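Local atomic coordinates of tail fiber protein (Acinetobacter phage AM24, PDB entry 5W5P), a protein that probably recognises, and as a phage tailspike may degrade, the capsular polysaccharide of its Acinetobacter baumannii host, acting as a trimer. Residues F408-N414 against Q427-S433; L298-G302 against G359-Y363; G170-Y176 against G207-D213. One frame throughout, in Å; residues are numbered along the deposited sequence.

How the contacts relate
All three contacts lie in the beta-helical body, with contact 3 first along the chain, contact 2 next and contact 1 last, each closing before the following one opens. Contacts 1 and 3 are both made of neighbouring parallel strands in the long run of strand pairs that extends from 135-140 to 431-432; their centres lie about 39 Å apart, and both touch the second subunit of the trimer. Contact 2 joins loops that follow strands 294-298 and 353-354 on another face of the beta-helix, its centre about 26 Å from that of contact 1 and about 33 Å from that of contact 3. Strand pairing thus recurs along the shaft, while in contact 2 water-bridged loops join two coils.

Contact 1 (F408-N414 against Q427-S433); sequences FVGNWTN and QFGNAFS
In both Asn411 (chi1 -55°) and Asn430 (chi1 -61°) CG lies anti to the carbonyl carbon, and the two amides run side by side, their planes 5° apart. Asn411 ND2 donates to Asn430 OD1 at 2.9 Å, in the carbonyl plane, and Asn411 N reaches the same oxygen from a more tilted direction. Asn430 ND2 turns to Phe408 O at 3.0 Å, approaching from above that carbonyl plane, and also to Gln427 OE1. Asn411 OD1 accepts from Asn372 ND2 and Asn411 ND2 also donates to Phe369 O, so both ends of this buried amide have partners. Asparagines aligned in successive coils at a turn are a familiar feature of parallel beta-helices, and here they bridge the corner between paired strands 407-409 with 427-428 and 412-413 with 431-432. Gly410 and Gly429 turn the chain there with positive phi. Before the corner, Val409 CG2 sits over one face of the Phe428 ring, 3.9 Å from its centroid, a CH-pi contact; Phe428 of the third subunit packs against this Phe428. Beyond it, Ala431 CB touches Trp412 CD1 at 3.4 Å and Ser433 CB meets Trp412 CZ2 at 3.5 Å, while Tyr329 of the second subunit stacks on the indole.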
ATOM      1  N   PHE A 408       7.143 -13.382   3.935  1.00 37.72           N
ATOM      2  CA  PHE A 408       7.509 -12.886   2.613  1.00 38.29           C
ATOM      3  C   PHE A 408       6.509 -13.409   1.594  1.00 36.54           C
ATOM      4  O   PHE A 408       6.294 -14.622   1.500  1.00 36.14           O
ATOM      5  CB  PHE A 408       8.932 -13.321   2.228  1.00 39.15           C
ATOM      6  CG  PHE A 408      10.019 -12.655   3.034  1.00 35.81           C
ATOM      7  CD1 PHE A 408      10.323 -13.094   4.316  1.00 33.03           C
ATOM      8  CD2 PHE A 408      10.744 -11.602   2.501  1.00 35.25           C
ATOM      9  CE1 PHE A 408      11.322 -12.489   5.053  1.00 35.97           C
ATOM     10  CE2 PHE A 408      11.744 -10.986   3.232  1.00 39.05           C
ATOM     11  CZ  PHE A 408      12.035 -11.430   4.513  1.00 39.42           C
ATOM     12  N   VAL A 409       5.905 -12.502   0.829  1.00 33.77           N
ATOM     13  CA  VAL A 409       4.891 -12.851  -0.159  1.00 37.05           C
ATOM     14  C   VAL A 409       5.232 -12.156  -1.473  1.00 41.48           C
ATOM     15  O   VAL A 409       5.337 -10.925  -1.521  1.00 44.77           O
ATOM     16  CB  VAL A 409       3.478 -12.457   0.304  1.00 42.70           C
ATOM     17  CG1 VAL A 409       2.466 -12.633  -0.836  1.00 32.22           C
ATOM     18  CG2 VAL A 409       3.066 -13.255   1.545  1.00 31.95           C
ATOM     19  N   GLY A 410       5.406 -12.942  -2.534  1.00 38.26           N
ATOM     20  CA  GLY A 410       5.479 -12.400  -3.878  1.00 36.49           C
ATOM     21  C   GLY A 410       6.683 -11.539  -4.190  1.00 38.19           C
ATOM     22  O   GLY A 410       6.614 -10.711  -5.105  1.00 37.97           O
ATOM     23  N   ASN A 411       7.786 -11.708  -3.462  1.00 39.58           N
ATOM     24  CA  ASN A 411       9.008 -10.957  -3.712  1.00 36.22           C
ATOM     25  C   ASN A 411       9.859 -11.646  -4.776  1.00 39.35           C
ATOM     26  O   ASN A 411       9.647 -12.810  -5.116  1.00 46.51           O
ATOM     27  CB  ASN A 411       9.823 -10.796  -2.426  1.00 33.98           C
ATOM     28  CG  ASN A 411       9.018 -10.174  -1.300  1.00 40.09           C
ATOM     29  OD1 ASN A 411       8.877  -8.949  -1.225  1.00 39.22           O
ATOM     30  ND2 ASN A 411       8.477 -11.020  -0.417  1.00 41.81           N
ATOM     31  N   TRP A 412      10.840 -10.909  -5.292  1.00 39.55           N
ATOM     32  CA  TRP A 412      11.742 -11.392  -6.332  1.00 40.32           C
ATOM     33  C   TRP A 412      13.169 -11.035  -5.951  1.00 41.38           C
ATOM     34  O   TRP A 412      13.474  -9.861  -5.711  1.00 40.69           O
ATOM     35  CB  TRP A 412      11.409 -10.776  -7.700  1.00 41.30           C
ATOM     36  CG  TRP A 412      12.152 -11.389  -8.858  1.00 41.28           C
ATOM     37  CD1 TRP A 412      11.655 -12.280  -9.765  1.00 42.40           C
ATOM     38  CD2 TRP A 412      13.518 -11.150  -9.241  1.00 41.47           C
ATOM     39  NE1 TRP A 412      12.622 -12.614 -10.681  1.00 44.54           N
ATOM     40  CE2 TRP A 412      13.773 -11.936 -10.383  1.00 41.31           C
ATOM     41  CE3 TRP A 412      14.548 -10.353  -8.726  1.00 36.14           C
ATOM     42  CZ2 TRP A 412      15.015 -11.948 -11.019  1.00 39.60           C
ATOM     43  CZ3 TRP A 412      15.782 -10.372  -9.354  1.00 36.79           C
ATOM     44  CH2 TRP A 412      16.005 -11.164 -10.489  1.00 38.73           C
ATOM     45  N   THR A 413      14.044 -12.037  -5.923  1.00 41.23           N
ATOM     46  CA  THR A 413      15.455 -11.812  -5.655  1.00 41.19           C
ATOM     47  C   THR A 413      16.290 -12.642  -6.619  1.00 42.15           C
ATOM     48  O   THR A 413      15.813 -13.608  -7.217  1.00 44.05           O
ATOM     49  CB  THR A 413      15.829 -12.156  -4.203  1.00 39.44           C
ATOM     50  OG1 THR A 413      17.131 -11.639  -3.903  1.00 41.46           O
ATOM     51  CG2 THR A 413      15.826 -13.670  -3.982  1.00 37.32           C
ATOM     52  N   ASN A 414      17.549 -12.230  -6.782  1.00 39.51           N
ATOM     53  CA  ASN A 414      18.553 -13.039  -7.457  1.00 39.68           C
ATOM     54  C   ASN A 414      19.831 -13.096  -6.631  1.00 42.54           C
ATOM     55  O   ASN A 414      20.900 -13.410  -7.163  1.00 39.62           O
ATOM     56  CB  ASN A 414      18.836 -12.522  -8.871  1.00 39.64           C
ATOM     57  CG  ASN A 414      19.431 -11.120  -8.885  1.00 42.62           C
ATOM     58  OD1 ASN A 414      19.479 -10.432  -7.866  1.00 42.37           O
ATOM     59  ND2 ASN A 414      19.874 -10.689 -10.059  1.00 38.82           N
ATOM     60  N   GLN A 427       6.011 -18.259   3.976  1.00 34.77           N
ATOM     61  CA  GLN A 427       6.429 -17.544   2.778  1.00 34.52           C
ATOM     62  C   GLN A 427       5.903 -18.275   1.549  1.00 34.85           C
ATOM     63  O   GLN A 427       5.985 -19.506   1.470  1.00 34.98           O
ATOM     64  CB  GLN A 427       7.956 -17.411   2.712  1.00 34.68           C
ATOM     65  CG  GLN A 427       8.704 -18.732   2.773  1.00 34.62           C
ATOM     66  CD  GLN A 427       8.934 -19.325   1.394  1.00 38.33           C
ATOM     67  OE1 GLN A 427       9.100 -18.596   0.412  1.00 38.47           O
ATOM     68  NE2 GLN A 427       8.924 -20.655   1.308  1.00 33.05           N
ATOM     69  N   PHE A 428       5.369 -17.515   0.593  1.00 33.73           N
ATOM     70  CA  PHE A 428       4.885 -18.098  -0.651  1.00 38.93           C
ATOM     71  C   PHE A 428       4.950 -17.048  -1.752  1.00 42.03           C
ATOM     72  O   PHE A 428       5.008 -15.843  -1.488  1.00 40.93           O
ATOM     73  CB  PHE A 428       3.460 -18.646  -0.509  1.00 37.25           C
ATOM     74  CG  PHE A 428       2.452 -17.619  -0.066  1.00 36.24           C
ATOM     75  CD1 PHE A 428       1.813 -16.805  -0.992  1.00 36.62           C
ATOM     76  CD2 PHE A 428       2.143 -17.468   1.276  1.00 32.04           C
ATOM     77  CE1 PHE A 428       0.884 -15.855  -0.584  1.00 35.75           C
ATOM     78  CE2 PHE A 428       1.219 -16.526   1.688  1.00 31.98           C
ATOM     79  CZ  PHE A 428       0.589 -15.716   0.756  1.00 33.69           C
ATOM     80  N   GLY A 429       4.948 -17.529  -2.996  1.00 41.30           N
ATOM     81  CA  GLY A 429       4.958 -16.650  -4.148  1.00 37.44           C
ATOM     82  C   GLY A 429       6.268 -15.950  -4.428  1.00 38.10           C
ATOM     83  O   GLY A 429       6.316 -15.096  -5.321  1.00 39.72           O
ATOM     84  N   ASN A 430       7.332 -16.282  -3.706  1.00 33.81           N
ATOM     85  CA  ASN A 430       8.611 -15.608  -3.881  1.00 35.34           C
ATOM     86  C   ASN A 430       9.415 -16.245  -5.006  1.00 36.95           C
ATOM     87  O   ASN A 430       9.289 -17.443  -5.290  1.00 36.39           O
ATOM     88  CB  ASN A 430       9.420 -15.649  -2.582  1.00 36.82           C
ATOM     89  CG  ASN A 430       8.719 -14.940  -1.438  1.00 38.03           C
ATOM     90  OD1 ASN A 430       8.601 -13.708  -1.426  1.00 37.85           O
ATOM     91  ND2 ASN A 430       8.243 -15.716  -0.469  1.00 35.70           N
ATOM     92  N   ALA A 431      10.264 -15.434  -5.634  1.00 35.43           N
ATOM     93  CA  ALA A 431      11.114 -15.878  -6.730  1.00 37.75           C
ATOM     94  C   ALA A 431      12.574 -15.819  -6.307  1.00 43.76           C
ATOM     95  O   ALA A 431      13.032 -14.796  -5.792  1.00 45.45           O
ATOM     96  CB  ALA A 431      10.891 -15.026  -7.973  1.00 35.94           C
ATOM     97  N   PHE A 432      13.298 -16.911  -6.529  1.00 47.67           N
ATOM     98  CA  PHE A 432      14.708 -17.031  -6.152  1.00 43.45           C
ATOM     99  C   PHE A 432      15.529 -17.297  -7.410  1.00 43.43           C
ATOM    100  O   PHE A 432      16.062 -18.392  -7.601  1.00 46.47           O
ATOM    101  CB  PHE A 432      14.902 -18.135  -5.114  1.00 40.19           C
ATOM    102  CG  PHE A 432      13.955 -18.042  -3.959  1.00 42.90           C
ATOM    103  CD1 PHE A 432      14.263 -17.257  -2.862  1.00 42.50           C
ATOM    104  CD2 PHE A 432      12.750 -18.730  -3.974  1.00 43.67           C
ATOM    105  CE1 PHE A 432      13.389 -17.163  -1.800  1.00 45.28           C
ATOM    106  CE2 PHE A 432      11.872 -18.640  -2.914  1.00 41.48           C
ATOM    107  CZ  PHE A 432      12.190 -17.858  -1.824  1.00 43.32           C
ATOM    108  N   SER A 433      15.632 -16.287  -8.262  1.00 47.14           N
ATOM    109  CA  SER A 433      16.347 -16.444  -9.520  1.00 49.00           C
ATOM    110  C   SER A 433      17.826 -16.717  -9.251  1.00 52.64           C
ATOM    111  O   SER A 433      18.457 -16.043  -8.433  1.00 53.31           O
ATOM    112  CB  SER A 433      16.158 -15.188 -10.373  1.00 45.61           C
ATOM    113  OG  SER A 433      17.161 -15.059 -11.359  1.00 52.55           O
TER
HETATM  114  O   HOH W   1      19.081 -12.773 -12.546  1.00 47.62           O

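Contact 2 (L298-G302 against G359-Y363)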
ATOM      1  N   LEU A 298      17.246   2.960  12.453  1.00 38.74           N
ATOM      2  CA  LEU A 298      16.589   3.043  13.756  1.00 40.83           C
ATOM      3  C   LEU A 298      16.935   1.753  14.504  1.00 42.18           C
ATOM      4  O   LEU A 298      16.095   0.886  14.729  1.00 39.80           O
ATOM      5  CB  LEU A 298      15.074   3.228  13.621  1.00 40.21           C
ATOM      6  CG  LEU A 298      14.552   4.462  12.877  1.00 38.60           C
ATOM      7  CD1 LEU A 298      13.085   4.281  12.488  1.00 37.00           C
ATOM      8  CD2 LEU A 298      14.743   5.726  13.711  1.00 34.42           C
ATOM      9  N   ASP A 299      18.204   1.615  14.889  1.00 43.52           N
ATOM     10  CA  ASP A 299      18.745   0.345  15.367  1.00 44.37           C
ATOM     11  C   ASP A 299      19.082   0.363  16.858  1.00 43.17           C
ATOM     12  O   ASP A 299      20.073  -0.227  17.292  1.00 39.75           O
ATOM     13  CB  ASP A 299      19.974  -0.052  14.552  1.00 44.44           C
ATOM     14  CG  ASP A 299      20.998   1.065  14.443  1.00 42.09           C
ATOM     15  OD1 ASP A 299      20.706   2.202  14.880  1.00 37.26           O
ATOM     16  OD2 ASP A 299      22.105   0.798  13.928  1.00 39.49           O
ATOM     17  N   GLY A 300      18.255   1.025  17.663  1.00 44.51           N
ATOM     18  CA  GLY A 300      18.407   0.961  19.101  1.00 41.27           C
ATOM     19  C   GLY A 300      17.985  -0.388  19.660  1.00 41.76           C
ATOM     20  O   GLY A 300      17.403  -1.233  18.981  1.00 40.82           O
ATOM     21  N   ASP A 301      18.285  -0.586  20.946  1.00 46.53           N
ATOM     22  CA  ASP A 301      18.050  -1.859  21.614  1.00 46.39           C
ATOM     23  C   ASP A 301      16.673  -1.948  22.270  1.00 44.10           C
ATOM     24  O   ASP A 301      16.452  -2.840  23.096  1.00 44.20           O
ATOM     25  CB  ASP A 301      19.142  -2.112  22.658  1.00 49.61           C
ATOM     26  CG  ASP A 301      20.471  -2.482  22.034  1.00 51.93           C
ATOM     27  OD1 ASP A 301      20.477  -2.849  20.843  1.00 54.59           O
ATOM     28  OD2 ASP A 301      21.506  -2.411  22.725  1.00 54.55           O
ATOM     29  N   GLY A 302      15.749  -1.057  21.923  1.00 44.64           N
ATOM     30  CA  GLY A 302      14.455  -1.033  22.574  1.00 43.49           C
ATOM     31  C   GLY A 302      13.612  -2.257  22.264  1.00 45.63           C
ATOM     32  O   GLY A 302      13.883  -3.040  21.353  1.00 43.69           O
ATOM     33  N   GLY A 359      22.522  -8.844  16.826  1.00 44.35           N
ATOM     34  CA  GLY A 359      23.406  -8.391  17.885  1.00 42.14           C
ATOM     35  C   GLY A 359      22.629  -8.119  19.158  1.00 45.50           C
ATOM     36  O   GLY A 359      21.865  -8.964  19.643  1.00 41.43           O
ATOM     37  N   THR A 360      22.810  -6.915  19.705  1.00 45.47           N
ATOM     38  CA  THR A 360      22.155  -6.537  20.949  1.00 43.86           C
ATOM     39  C   THR A 360      20.674  -6.232  20.763  1.00 44.94           C
ATOM     40  O   THR A 360      19.938  -6.190  21.753  1.00 45.66           O
ATOM     41  CB  THR A 360      22.847  -5.316  21.553  1.00 44.16           C
ATOM     42  OG1 THR A 360      23.043  -4.335  20.528  1.00 42.24           O
ATOM     43  CG2 THR A 360      24.195  -5.710  22.123  1.00 44.15           C
ATOM     44  N   THR A 361      20.219  -6.078  19.525  1.00 39.97           N
ATOM     45  CA  THR A 361      18.873  -5.605  19.241  1.00 45.38           C
ATOM     46  C   THR A 361      17.824  -6.641  19.650  1.00 43.61           C
ATOM     47  O   THR A 361      18.089  -7.845  19.679  1.00 45.25           O
ATOM     48  CB  THR A 361      18.781  -5.259  17.751  1.00 47.31           C
ATOM     49  OG1 THR A 361      19.329  -3.948  17.530  1.00 48.41           O
ATOM     50  CG2 THR A 361      17.381  -5.290  17.262  1.00 50.81           C
ATOM     51  N   GLY A 362      16.618  -6.146  20.020  1.00 41.12           N
ATOM     52  CA  GLY A 362      15.522  -7.015  20.402  1.00 40.68           C
ATOM     53  C   GLY A 362      14.868  -7.723  19.219  1.00 39.77           C
ATOM     54  O   GLY A 362      15.153  -7.455  18.055  1.00 40.49           O
ATOM     55  N   TYR A 363      13.965  -8.651  19.532  1.00 37.95           N
ATOM     56  CA  TYR A 363      13.286  -9.414  18.493  1.00 37.33           C
ATOM     57  C   TYR A 363      12.155  -8.604  17.867  1.00 40.92           C
ATOM     58  O   TYR A 363      11.462  -7.839  18.546  1.00 39.41           O
ATOM     59  CB  TYR A 363      12.722 -10.719  19.060  1.00 39.87           C
ATOM     60  CG  TYR A 363      13.761 -11.758  19.410  1.00 39.88           C
ATOM     61  CD1 TYR A 363      14.380 -12.511  18.422  1.00 38.25           C
ATOM     62  CD2 TYR A 363      14.109 -11.996  20.735  1.00 40.24           C
ATOM     63  CE1 TYR A 363      15.330 -13.463  18.742  1.00 43.44           C
ATOM     64  CE2 TYR A 363      15.058 -12.945  21.067  1.00 42.34           C
ATOM     65  CZ  TYR A 363      15.666 -13.676  20.067  1.00 44.19           C
ATOM     66  OH  TYR A 363      16.611 -14.623  20.395  1.00 47.18           O
TER
HETATM   67  O   HOH W   2      15.457  -3.242  19.287  1.00 38.41           O
HETATM   68  O   HOH W   3      17.337  -5.903  23.059  1.00 60.68           O
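One direct hydrogen bond joins the loops: Thr360 OG1 donates to Asp301 OD1 at 3.0 Å, meeting the carboxylate on its syn side and 19° out of its plane. Thr360 holds OG1 between its backbone N and carbonyl carbon (chi1 47°), which aims the hydroxyl at the aspartate, and Thr360 CB follows it to 3.4 Å from Asp301 OD2. Water does the rest of the polar joining. One molecule donates to Gly300 O and, at 2.6 Å, to Gly302 O, while accepting from Gly362 N at 3.2 Å; a second donates to Asp301 O and, at 2.9 Å, to Thr360 O. Asp299 is engaged elsewhere, in a salt bridge to Lys324, and Lys357 binds Thr361 O. The loops leave strands 294-298 and 353-354, which are separated by strand 321-328, so they reach past an intervening strand at the periphery of the beta-helix. With one hydrogen bond from a neutral hydroxyl to a charged carboxylate, and waters that satisfy backbone carbonyls and Gly362 N, the junction depends on bound water rather than on direct backbone pairing.

Contact 3 (G170-Y176 against G207-D213); sequences GARVWVY and GLRFQGD
Strands 172-175 and 209-211 are parallel neighbours in successive coils of the beta-helix, and across them Arg172 and Gln211 touch, as do Trp174 and Gln211. The Arg172 side chain starts with CG anti to the backbone N (chi1 176°) and bends at chi3, which brings NE to Gln211 OE1 at 3.0 Å, above the amide plane; Arg172 NH1 bonds Ser144 OG. Gln211, extended beyond CG, runs alongside the indole of Trp174; its NE2 comes within 3.3 Å of Trp174 CH2, with amide and ring planes 47° apart. Arg172 CD lies over the same indole face as Gln211 CB. The Arg172 guanidinium has Trp174 CZ2 over one face and Arg209 NH1 over the other.

Arg209 bends back along the sheet to bond Gly170 O through NE at 2.8 Å, nearly in its guanidinium plane, with a weak second bond from NH2, while Arg172 CB covers one of its faces. Both arginines converge on Asp161 of the second subunit, Arg172 NH2 by a salt bridge and Arg209 NH1 by a bond to the main-chain oxygen; the Asp161 carboxylate, bound by Arg172 NH2, probably eases the closeness of the two guanidinium groups, and both bonds link this coil to the second subunit. Parallel pairing holds the backbones, as Val173 N donates to Arg209 O at 2.8 Å and Gln211 N to Val173 O at 2.9 Å. The opposite sheet face is apolar: Phe210 CD2 lies 3.8 Å from both Val173 CB and Val175 CG2, and Tyr236 of the next strand meets the same ring.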
ATOM      1  N   GLY A 170      11.730  26.299  -6.303  1.00 42.81           N
ATOM      2  CA  GLY A 170      12.936  25.829  -6.957  1.00 39.68           C
ATOM      3  C   GLY A 170      14.227  26.258  -6.298  1.00 42.07           C
ATOM      4  O   GLY A 170      15.295  25.796  -6.718  1.00 43.89           O
ATOM      5  N   ALA A 171      14.171  27.114  -5.279  1.00 41.72           N
ATOM      6  CA  ALA A 171      15.382  27.616  -4.652  1.00 38.86           C
ATOM      7  C   ALA A 171      16.197  26.476  -4.045  1.00 43.68           C
ATOM      8  O   ALA A 171      15.699  25.372  -3.801  1.00 43.19           O
ATOM      9  CB  ALA A 171      15.037  28.645  -3.575  1.00 38.78           C
ATOM     10  N   ARG A 172      17.470  26.762  -3.798  1.00 43.61           N
ATOM     11  CA  ARG A 172      18.383  25.827  -3.159  1.00 44.19           C
ATOM     12  C   ARG A 172      18.759  26.338  -1.777  1.00 45.18           C
ATOM     13  O   ARG A 172      18.945  27.544  -1.581  1.00 44.78           O
ATOM     14  CB  ARG A 172      19.644  25.627  -4.003  1.00 47.05           C
ATOM     15  CG  ARG A 172      20.684  24.737  -3.351  1.00 49.07           C
ATOM     16  CD  ARG A 172      22.070  25.048  -3.864  1.00 50.38           C
ATOM     17  NE  ARG A 172      22.356  24.303  -5.081  1.00 55.57           N
ATOM     18  CZ  ARG A 172      22.811  24.847  -6.203  1.00 62.17           C
ATOM     19  NH1 ARG A 172      23.048  26.149  -6.266  1.00 59.22           N
ATOM     20  NH2 ARG A 172      23.038  24.079  -7.260  1.00 72.39           N
ATOM     21  N   VAL A 173      18.858  25.420  -0.818  1.00 42.49           N
ATOM     22  CA  VAL A 173      19.281  25.731   0.542  1.00 39.90           C
ATOM     23  C   VAL A 173      20.484  24.854   0.853  1.00 42.30           C
ATOM     24  O   VAL A 173      20.357  23.626   0.932  1.00 43.50           O
ATOM     25  CB  VAL A 173      18.160  25.507   1.567  1.00 38.26           C
ATOM     26  CG1 VAL A 173      18.675  25.737   2.990  1.00 38.13           C
ATOM     27  CG2 VAL A 173      16.977  26.407   1.269  1.00 37.68           C
ATOM     28  N   TRP A 174      21.651  25.472   1.013  1.00 42.87           N
ATOM     29  CA  TRP A 174      22.818  24.766   1.523  1.00 43.39           C
ATOM     30  C   TRP A 174      22.670  24.576   3.026  1.00 44.12           C
ATOM     31  O   TRP A 174      22.406  25.535   3.757  1.00 43.85           O
ATOM     32  CB  TRP A 174      24.098  25.540   1.223  1.00 41.70           C
ATOM     33  CG  TRP A 174      24.419  25.653  -0.226  1.00 46.22           C
ATOM     34  CD1 TRP A 174      24.136  26.707  -1.046  1.00 47.07           C
ATOM     35  CD2 TRP A 174      25.103  24.688  -1.033  1.00 44.11           C
ATOM     36  NE1 TRP A 174      24.596  26.455  -2.315  1.00 48.07           N
ATOM     37  CE2 TRP A 174      25.197  25.224  -2.334  1.00 46.15           C
ATOM     38  CE3 TRP A 174      25.649  23.425  -0.781  1.00 42.50           C
ATOM     39  CZ2 TRP A 174      25.812  24.542  -3.382  1.00 43.67           C
ATOM     40  CZ3 TRP A 174      26.261  22.748  -1.822  1.00 44.54           C
ATOM     41  CH2 TRP A 174      26.334  23.308  -3.108  1.00 45.71           C
ATOM     42  N   VAL A 175      22.843  23.340   3.487  1.00 45.29           N
ATOM     43  CA  VAL A 175      22.571  22.969   4.870  1.00 46.25           C
ATOM     44  C   VAL A 175      23.889  22.703   5.583  1.00 51.95           C
ATOM     45  O   VAL A 175      24.738  21.959   5.077  1.00 54.76           O
ATOM     46  CB  VAL A 175      21.651  21.741   4.946  1.00 45.81           C
ATOM     47  CG1 VAL A 175      21.245  21.478   6.385  1.00 47.66           C
ATOM     48  CG2 VAL A 175      20.431  21.943   4.056  1.00 45.70           C
ATOM     49  N   TYR A 176      24.051  23.306   6.762  1.00 53.89           N
ATOM     50  CA  TYR A 176      25.235  23.111   7.608  1.00 52.76           C
ATOM     51  C   TYR A 176      24.737  22.987   9.047  1.00 51.66           C
ATOM     52  O   TYR A 176      24.567  23.991   9.742  1.00 47.03           O
ATOM     53  CB  TYR A 176      26.232  24.255   7.452  1.00 48.63           C
ATOM     54  CG  TYR A 176      26.928  24.284   6.115  1.00 49.78           C
ATOM     55  CD1 TYR A 176      26.360  24.940   5.030  1.00 46.97           C
ATOM     56  CD2 TYR A 176      28.154  23.658   5.935  1.00 53.59           C
ATOM     57  CE1 TYR A 176      26.992  24.972   3.803  1.00 47.26           C
ATOM     58  CE2 TYR A 176      28.793  23.682   4.708  1.00 56.26           C
ATOM     59  CZ  TYR A 176      28.205  24.342   3.646  1.00 55.29           C
ATOM     60  OH  TYR A 176      28.834  24.375   2.421  1.00 62.68           O
ATOM     61  N   GLY A 207       9.058  22.130  -3.666  1.00 42.44           N
ATOM     62  CA  GLY A 207       9.756  23.128  -4.455  1.00 39.64           C
ATOM     63  C   GLY A 207      11.083  23.589  -3.895  1.00 40.79           C
ATOM     64  O   GLY A 207      11.525  24.698  -4.218  1.00 40.53           O
ATOM     65  N   LEU A 208      11.733  22.771  -3.066  1.00 36.94           N
ATOM     66  CA  LEU A 208      12.986  23.130  -2.416  1.00 37.83           C
ATOM     67  C   LEU A 208      14.052  22.086  -2.706  1.00 39.24           C
ATOM     68  O   LEU A 208      13.767  20.885  -2.777  1.00 41.09           O
ATOM     69  CB  LEU A 208      12.820  23.250  -0.902  1.00 38.45           C
ATOM     70  CG  LEU A 208      12.188  24.525  -0.363  1.00 40.09           C
ATOM     71  CD1 LEU A 208      12.068  24.422   1.144  1.00 35.38           C
ATOM     72  CD2 LEU A 208      13.009  25.742  -0.774  1.00 36.36           C
ATOM     73  N   ARG A 209      15.289  22.552  -2.848  1.00 37.57           N
ATOM     74  CA  ARG A 209      16.448  21.690  -3.061  1.00 38.54           C
ATOM     75  C   ARG A 209      17.385  21.871  -1.872  1.00 40.63           C
ATOM     76  O   ARG A 209      18.101  22.872  -1.789  1.00 43.71           O
ATOM     77  CB  ARG A 209      17.146  22.032  -4.371  1.00 42.87           C
ATOM     78  CG  ARG A 209      16.292  21.827  -5.609  1.00 43.24           C
ATOM     79  CD  ARG A 209      17.022  22.292  -6.854  1.00 40.37           C
ATOM     80  NE  ARG A 209      17.178  23.740  -6.880  1.00 44.23           N
ATOM     81  CZ  ARG A 209      18.263  24.374  -7.324  1.00 44.94           C
ATOM     82  NH1 ARG A 209      19.303  23.686  -7.774  1.00 42.70           N
ATOM     83  NH2 ARG A 209      18.306  25.700  -7.318  1.00 41.73           N
ATOM     84  N   PHE A 210      17.374  20.915  -0.946  1.00 41.33           N
ATOM     85  CA  PHE A 210      18.302  20.925   0.175  1.00 38.60           C
ATOM     86  C   PHE A 210      19.581  20.221  -0.248  1.00 38.98           C
ATOM     87  O   PHE A 210      19.534  19.124  -0.807  1.00 44.11           O
ATOM     88  CB  PHE A 210      17.684  20.254   1.401  1.00 36.00           C
ATOM     89  CG  PHE A 210      16.557  21.039   2.017  1.00 35.67           C
ATOM     90  CD1 PHE A 210      15.237  20.652   1.838  1.00 35.06           C
ATOM     91  CD2 PHE A 210      16.820  22.178   2.765  1.00 36.06           C
ATOM     92  CE1 PHE A 210      14.198  21.375   2.413  1.00 34.88           C
ATOM     93  CE2 PHE A 210      15.793  22.912   3.329  1.00 35.85           C
ATOM     94  CZ  PHE A 210      14.479  22.511   3.154  1.00 37.84           C
ATOM     95  N   GLN A 211      20.721  20.860  -0.008  1.00 42.61           N
ATOM     96  CA  GLN A 211      21.988  20.360  -0.518  1.00 46.88           C
ATOM     97  C   GLN A 211      23.088  20.557   0.514  1.00 48.40           C
ATOM     98  O   GLN A 211      23.170  21.609   1.156  1.00 48.77           O
ATOM     99  CB  GLN A 211      22.370  21.064  -1.831  1.00 48.10           C
ATOM    100  CG  GLN A 211      23.583  20.466  -2.537  1.00 49.23           C
ATOM    101  CD  GLN A 211      23.698  20.905  -3.991  1.00 49.91           C
ATOM    102  OE1 GLN A 211      22.727  21.375  -4.589  1.00 48.22           O
ATOM    103  NE2 GLN A 211      24.890  20.752  -4.566  1.00 49.08           N
ATOM    104  N   GLY A 212      23.926  19.528   0.674  1.00 44.82           N
ATOM    105  CA  GLY A 212      25.137  19.624   1.455  1.00 41.86           C
ATOM    106  C   GLY A 212      26.352  19.445   0.557  1.00 45.54           C
ATOM    107  O   GLY A 212      26.240  19.047  -0.608  1.00 47.51           O
ATOM    108  N   ASP A 213      27.525  19.753   1.113  1.00 48.12           N
ATOM    109  CA  ASP A 213      28.771  19.593   0.373  1.00 53.04           C
ATOM    110  C   ASP A 213      29.360  18.191   0.488  1.00 57.62           C
ATOM    111  O   ASP A 213      30.319  17.877  -0.226  1.00 63.40           O
ATOM    112  CB  ASP A 213      29.809  20.624   0.838  1.00 53.16           C
ATOM    113  CG  ASP A 213      30.007  20.628   2.340  1.00 54.03           C
ATOM    114  OD1 ASP A 213      29.469  19.734   3.020  1.00 56.31           O
ATOM    115  OD2 ASP A 213      30.698  21.533   2.847  1.00 56.56           O
TER
HETATM  116  O   HOH W   4      27.167  20.726   4.155  1.00 42.12           O